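Putative Xylose isomerase (Rhodospirillum rubrum, PDB 3QXB) probably acts as an isomerase of the xylose isomerase-like TIM-barrel family, binding iron and manganese ions at its metal sites. Local coordinates at residues S257-Q270 / D301-P314. Numbering follows the deposited sequence.
With EDO (1,2-ethanediol), chain K.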
loop_
_atom_site.group_PDB
_atom_site.type_symbol
_atom_site.label_atom_id
_atom_site.label_comp_id
_atom_site.label_asym_id
_atom_site.label_seq_id
_atom_site.Cartn_x
_atom_site.Cartn_y
_atom_site.Cartn_z
ATOM N N SER A 257 -7.844 2.881 -15.961
ATOM C CA SER A 257 -8.586 1.890 -16.719
ATOM C C SER A 257 -8.769 2.345 -18.180
ATOM O O SER A 257 -8.462 3.481 -18.533
ATOM C CB SER A 257 -9.922 1.669 -16.051
ATOM O OG SER A 257 -10.872 2.534 -16.603
ATOM N N PHE A 258 -9.270 1.449 -19.026
ATOM C CA PHE A 258 -9.414 1.720 -20.432
ATOM C C PHE A 258 -10.691 2.475 -20.832
ATOM O O PHE A 258 -10.982 2.657 -22.020
ATOM C CB PHE A 258 -9.178 0.438 -21.233
ATOM C CG PHE A 258 -7.779 -0.096 -21.076
ATOM C CD1 PHE A 258 -6.758 0.354 -21.886
ATOM C CD2 PHE A 258 -7.473 -0.994 -20.047
ATOM C CE1 PHE A 258 -5.487 -0.111 -21.727
ATOM C CE2 PHE A 258 -6.213 -1.450 -19.881
ATOM C CZ PHE A 258 -5.213 -1.018 -20.701
ATOM N N THR A 259 -11.432 2.972 -19.850
ATOM C CA THR A 259 -12.398 4.041 -20.130
ATOM C C THR A 259 -11.733 5.450 -20.125
ATOM O O THR A 259 -12.381 6.441 -20.483
ATOM C CB THR A 259 -13.559 4.030 -19.133
ATOM O OG1 THR A 259 -13.062 4.420 -17.844
ATOM C CG2 THR A 259 -14.222 2.619 -19.056
ATOM N N GLN A 260 -10.469 5.536 -19.701
ATOM C CA GLN A 260 -9.744 6.797 -19.619
ATOM C C GLN A 260 -8.888 7.090 -20.873
ATOM O O GLN A 260 -8.370 6.162 -21.505
ATOM C CB GLN A 260 -8.834 6.792 -18.403
ATOM C CG GLN A 260 -9.567 6.672 -17.087
ATOM C CD GLN A 260 -10.663 7.697 -16.970
ATOM O OE1 GLN A 260 -11.840 7.361 -17.050
ATOM N NE2 GLN A 260 -10.284 8.962 -16.828
ATOM N N PRO A 261 -8.749 8.382 -21.236
ATOM C CA PRO A 261 -7.847 8.729 -22.323
ATOM C C PRO A 261 -6.385 8.535 -21.925
ATOM O O PRO A 261 -6.028 8.640 -20.757
ATOM C CB PRO A 261 -8.160 10.213 -22.623
ATOM C CG PRO A 261 -9.177 10.641 -21.686
ATOM C CD PRO A 261 -9.527 9.530 -20.748
ATOM N N GLY A 262 -5.547 8.227 -22.904
ATOM C CA GLY A 262 -4.122 8.027 -22.694
ATOM C C GLY A 262 -3.495 7.342 -23.894
ATOM O O GLY A 262 -4.163 7.139 -24.923
ATOM N N VAL A 263 -2.220 6.982 -23.766
ATOM C CA VAL A 263 -1.396 6.571 -24.916
ATOM C C VAL A 263 -1.421 5.071 -25.140
ATOM O O VAL A 263 -0.948 4.596 -26.165
ATOM C CB VAL A 263 0.085 7.016 -24.759
ATOM C CG1 VAL A 263 0.176 8.543 -24.776
ATOM C CG2 VAL A 263 0.710 6.449 -23.471
ATOM N N VAL A 264 -1.976 4.327 -24.179
ATOM C CA VAL A 264 -2.054 2.871 -24.278
ATOM C C VAL A 264 -3.487 2.507 -24.631
ATOM O O VAL A 264 -4.299 2.125 -23.782
ATOM C CB VAL A 264 -1.601 2.172 -22.976
ATOM C CG1 VAL A 264 -1.699 0.648 -23.116
ATOM C CG2 VAL A 264 -0.183 2.598 -22.658
ATOM N N THR A 265 -3.782 2.639 -25.906
ATOM C CA THR A 265 -5.088 2.323 -26.443
ATOM C C THR A 265 -5.215 0.810 -26.618
ATOM O O THR A 265 -4.227 0.127 -26.832
ATOM C CB THR A 265 -5.304 3.040 -27.817
ATOM O OG1 THR A 265 -4.481 2.440 -28.807
ATOM C CG2 THR A 265 -4.962 4.541 -27.723
ATOM N N PRO A 266 -6.430 0.273 -26.491
ATOM C CA PRO A 266 -6.657 -1.145 -26.764
ATOM C C PRO A 266 -6.087 -1.629 -28.081
ATOM O O PRO A 266 -5.502 -2.709 -28.126
ATOM C CB PRO A 266 -8.172 -1.260 -26.792
ATOM C CG PRO A 266 -8.613 -0.207 -25.811
ATOM C CD PRO A 266 -7.639 0.934 -25.958
ATOM N N GLN A 267 -6.243 -0.839 -29.139
ATOM C CA GLN A 267 -5.713 -1.224 -30.452
ATOM C C GLN A 267 -4.184 -1.278 -30.525
ATOM O O GLN A 267 -3.637 -2.081 -31.288
ATOM C CB GLN A 267 -6.219 -0.292 -31.568
ATOM C CG GLN A 267 -5.914 -0.850 -32.970
ATOM C CD GLN A 267 -6.555 -2.206 -33.217
ATOM O OE1 GLN A 267 -7.702 -2.435 -32.836
ATOM N NE2 GLN A 267 -5.823 -3.112 -33.857
ATOM N N ARG A 268 -3.512 -0.386 -29.794
ATOM C CA ARG A 268 -2.054 -0.388 -29.738
ATOM C C ARG A 268 -1.553 -1.696 -29.072
ATOM O O ARG A 268 -0.628 -2.344 -29.561
ATOM C CB ARG A 268 -1.559 0.865 -29.002
ATOM C CG ARG A 268 -0.072 0.864 -28.671
ATOM C CD ARG A 268 0.302 1.955 -27.672
ATOM N NE ARG A 268 1.753 2.066 -27.558
ATOM C CZ ARG A 268 2.426 3.080 -27.016
ATOM N NH1 ARG A 268 1.811 4.150 -26.529
ATOM N NH2 ARG A 268 3.757 3.025 -26.984
ATOM N N LEU A 269 -2.186 -2.074 -27.969
ATOM C CA LEU A 269 -1.937 -3.365 -27.333
ATOM C C LEU A 269 -2.163 -4.531 -28.298
ATOM O O LEU A 269 -1.314 -5.395 -28.401
ATOM C CB LEU A 269 -2.787 -3.545 -26.062
ATOM C CG LEU A 269 -2.591 -2.613 -24.850
ATOM C CD1 LEU A 269 -3.644 -2.954 -23.787
ATOM C CD2 LEU A 269 -1.170 -2.749 -24.232
ATOM N N GLN A 270 -3.268 -4.552 -29.041
ATOM C CA GLN A 270 -3.514 -5.645 -29.991
ATOM C C GLN A 270 -2.495 -5.665 -31.150
ATOM O O GLN A 270 -2.069 -6.729 -31.586
ATOM C CB GLN A 270 -4.939 -5.561 -30.528
ATOM C CG GLN A 270 -5.303 -6.661 -31.497
ATOM C CD GLN A 270 -5.330 -8.011 -30.829
ATOM O OE1 GLN A 270 -6.065 -8.222 -29.866
ATOM N NE2 GLN A 270 -4.532 -8.934 -31.327
ATOM N N ASP A 301 -16.964 0.574 -14.050
ATOM C CA ASP A 301 -15.830 1.030 -14.857
ATOM C C ASP A 301 -14.963 -0.106 -15.351
ATOM O O ASP A 301 -14.533 -0.102 -16.534
ATOM C CB ASP A 301 -14.983 1.998 -14.044
ATOM C CG ASP A 301 -13.907 2.620 -14.864
ATOM O OD1 ASP A 301 -14.230 3.552 -15.621
ATOM O OD2 ASP A 301 -12.762 2.159 -14.782
HETATM N N MSE A 302 -14.713 -1.088 -14.472
HETATM C CA MSE A 302 -13.974 -2.295 -14.836
HETATM C C MSE A 302 -14.619 -3.069 -15.977
HETATM O O MSE A 302 -13.927 -3.524 -16.867
HETATM C CB MSE A 302 -13.828 -3.250 -13.656
HETATM C CG MSE A 302 -12.647 -2.968 -12.774
HETATM SE SE MSE A 302 -10.917 -3.055 -13.544
HETATM C CE MSE A 302 -10.930 -4.850 -14.248
ATOM N N ILE A 303 -15.941 -3.231 -15.920
ATOM C CA ILE A 303 -16.711 -3.887 -16.999
ATOM C C ILE A 303 -16.567 -3.121 -18.304
ATOM O O ILE A 303 -16.310 -3.736 -19.362
ATOM C CB ILE A 303 -18.208 -4.002 -16.639
ATOM C CG1 ILE A 303 -18.412 -4.926 -15.446
ATOM C CG2 ILE A 303 -19.065 -4.541 -17.804
ATOM C CD1 ILE A 303 -19.789 -4.817 -14.838
ATOM N N ALA A 304 -16.710 -1.794 -18.257
ATOM C CA ALA A 304 -16.609 -0.994 -19.481
ATOM C C ALA A 304 -15.165 -1.061 -19.972
ATOM O O ALA A 304 -14.919 -1.087 -21.153
ATOM C CB ALA A 304 -17.060 0.445 -19.259
ATOM N N SER A 305 -14.209 -1.133 -19.046
ATOM C CA SER A 305 -12.796 -1.227 -19.424
ATOM C C SER A 305 -12.446 -2.551 -20.135
ATOM O O SER A 305 -11.805 -2.556 -21.225
ATOM C CB SER A 305 -11.928 -0.982 -18.180
ATOM O OG SER A 305 -10.562 -1.159 -18.480
ATOM N N VAL A 306 -12.927 -3.666 -19.598
ATOM C CA VAL A 306 -12.748 -4.965 -20.253
ATOM C C VAL A 306 -13.490 -5.024 -21.635
ATOM O O VAL A 306 -12.966 -5.573 -22.617
ATOM C CB VAL A 306 -13.144 -6.154 -19.326
ATOM C CG1 VAL A 306 -12.951 -7.456 -20.027
ATOM C CG2 VAL A 306 -12.282 -6.150 -18.060
ATOM N N LYS A 307 -14.685 -4.453 -21.726
ATOM C CA LYS A 307 -15.363 -4.337 -23.034
ATOM C C LYS A 307 -14.510 -3.568 -24.041
ATOM O O LYS A 307 -14.426 -3.974 -25.186
ATOM C CB LYS A 307 -16.744 -3.693 -22.931
ATOM C CG LYS A 307 -17.897 -4.661 -22.685
ATOM C CD LYS A 307 -19.277 -3.933 -22.773
ATOM C CE LYS A 307 -20.210 -4.396 -21.638
ATOM N N ALA A 308 -13.859 -2.487 -23.593
ATOM C CA ALA A 308 -13.010 -1.669 -24.460
ATOM C C ALA A 308 -11.835 -2.498 -24.963
ATOM O O ALA A 308 -11.514 -2.456 -26.146
ATOM C CB ALA A 308 -12.506 -0.415 -23.717
ATOM N N LEU A 309 -11.213 -3.266 -24.072
ATOM C CA LEU A 309 -10.073 -4.125 -24.441
ATOM C C LEU A 309 -10.491 -5.214 -25.431
ATOM O O LEU A 309 -9.814 -5.459 -26.452
ATOM C CB LEU A 309 -9.441 -4.758 -23.200
ATOM C CG LEU A 309 -8.550 -3.884 -22.317
ATOM C CD1 LEU A 309 -8.312 -4.564 -20.948
ATOM C CD2 LEU A 309 -7.235 -3.525 -23.024
ATOM N N LYS A 310 -11.620 -5.861 -25.160
ATOM C CA LYS A 310 -12.130 -6.899 -26.097
ATOM C C LYS A 310 -12.531 -6.361 -27.475
ATOM O O LYS A 310 -12.566 -7.130 -28.434
ATOM C CB LYS A 310 -13.317 -7.643 -25.480
ATOM C CG LYS A 310 -12.920 -8.596 -24.345
ATOM C CD LYS A 310 -14.137 -9.058 -23.587
ATOM C CE LYS A 310 -13.870 -10.313 -22.784
ATOM N NZ LYS A 310 -15.185 -10.812 -22.283
ATOM N N ALA A 311 -12.796 -5.058 -27.560
ATOM C CA ALA A 311 -13.193 -4.378 -28.779
ATOM C C ALA A 311 -12.057 -4.162 -29.780
ATOM O O ALA A 311 -12.311 -3.798 -30.924
ATOM C CB ALA A 311 -13.873 -2.990 -28.399
ATOM N N ALA A 312 -10.811 -4.373 -29.366
ATOM C CA ALA A 312 -9.663 -4.204 -30.254
ATOM C C ALA A 312 -9.701 -5.203 -31.414
ATOM O O ALA A 312 -10.257 -6.289 -31.298
ATOM C CB ALA A 312 -8.373 -4.327 -29.483
ATOM N N SER A 313 -9.136 -4.806 -32.546
ATOM C CA SER A 313 -9.278 -5.574 -33.783
ATOM C C SER A 313 -7.997 -6.335 -34.129
ATOM O O SER A 313 -6.989 -5.723 -34.466
ATOM C CB SER A 313 -9.670 -4.646 -34.927
ATOM O OG SER A 313 -9.840 -5.386 -36.135
ATOM N N PRO A 314 -8.034 -7.675 -34.041
ATOM C CA PRO A 314 -6.855 -8.487 -34.369
ATOM C C PRO A 314 -6.609 -8.574 -35.871
ATOM O O PRO A 314 -7.568 -8.554 -36.650
ATOM C CB PRO A 314 -7.199 -9.869 -33.801
ATOM C CG PRO A 314 -8.691 -9.901 -33.713
ATOM C CD PRO A 314 -9.191 -8.495 -33.631
HETATM C C1 EDO K . -9.339 4.599 -12.226
HETATM O O1 EDO K . -8.838 5.449 -11.224
HETATM C C2 EDO K . -8.990 5.333 -13.494
HETATM O O2 EDO K . -9.115 4.405 -14.528
HETATM O O HOH W 1 -8.817 -7.975 -27.797
#
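Leu309 sets CD2 over the centre of the Phe258 ring, 3.7 Å from the centroid and almost on the ring normal, a CH-pi contact; the same methyl also meets Leu269 CD1. At the ring edge, in its plane, lies Ser305 OG, which accepts the backbone N-H of Phe258 (N to OG 3.0 Å). One turn earlier on the helix, the Asp301 carboxylate takes a hydroxyl on each oxygen: Ser257 OG donates to the syn lone pair of OD2 at 2.7 Å, and Thr259 OG1 donates to OD1 from the syn side, 17° out of plane. Tyr289 OH is a further partner of OD2. Pro266 lays CB and CG against Ala308 and Ala312. At the far end the Gln267 amide grips the backbone of Ser313 twice: Ser313 N donates to an in-plane lone pair of OE1 (2.8 Å), while NE2 donates to Ser313 O at 2.9 Å and also bonds to Asp271 OD1. CG anti to the backbone N (chi1 -168°) and a bend at chi2 bring the amide there. A leucine here would probably leave the backbone N-H and carbonyl of Ser313 without these mates and the C-terminal tail less firmly held. Segments 266-270 and 301-310, from the barrel's last two helices, cross at -47°, axes 9.8 Å apart at closest; Leu269 and Leu309 reach Ile245 of strand 240-245, and Leu309 also touches Leu22 of strand 22-25, packing the helix layer onto the barrel wall.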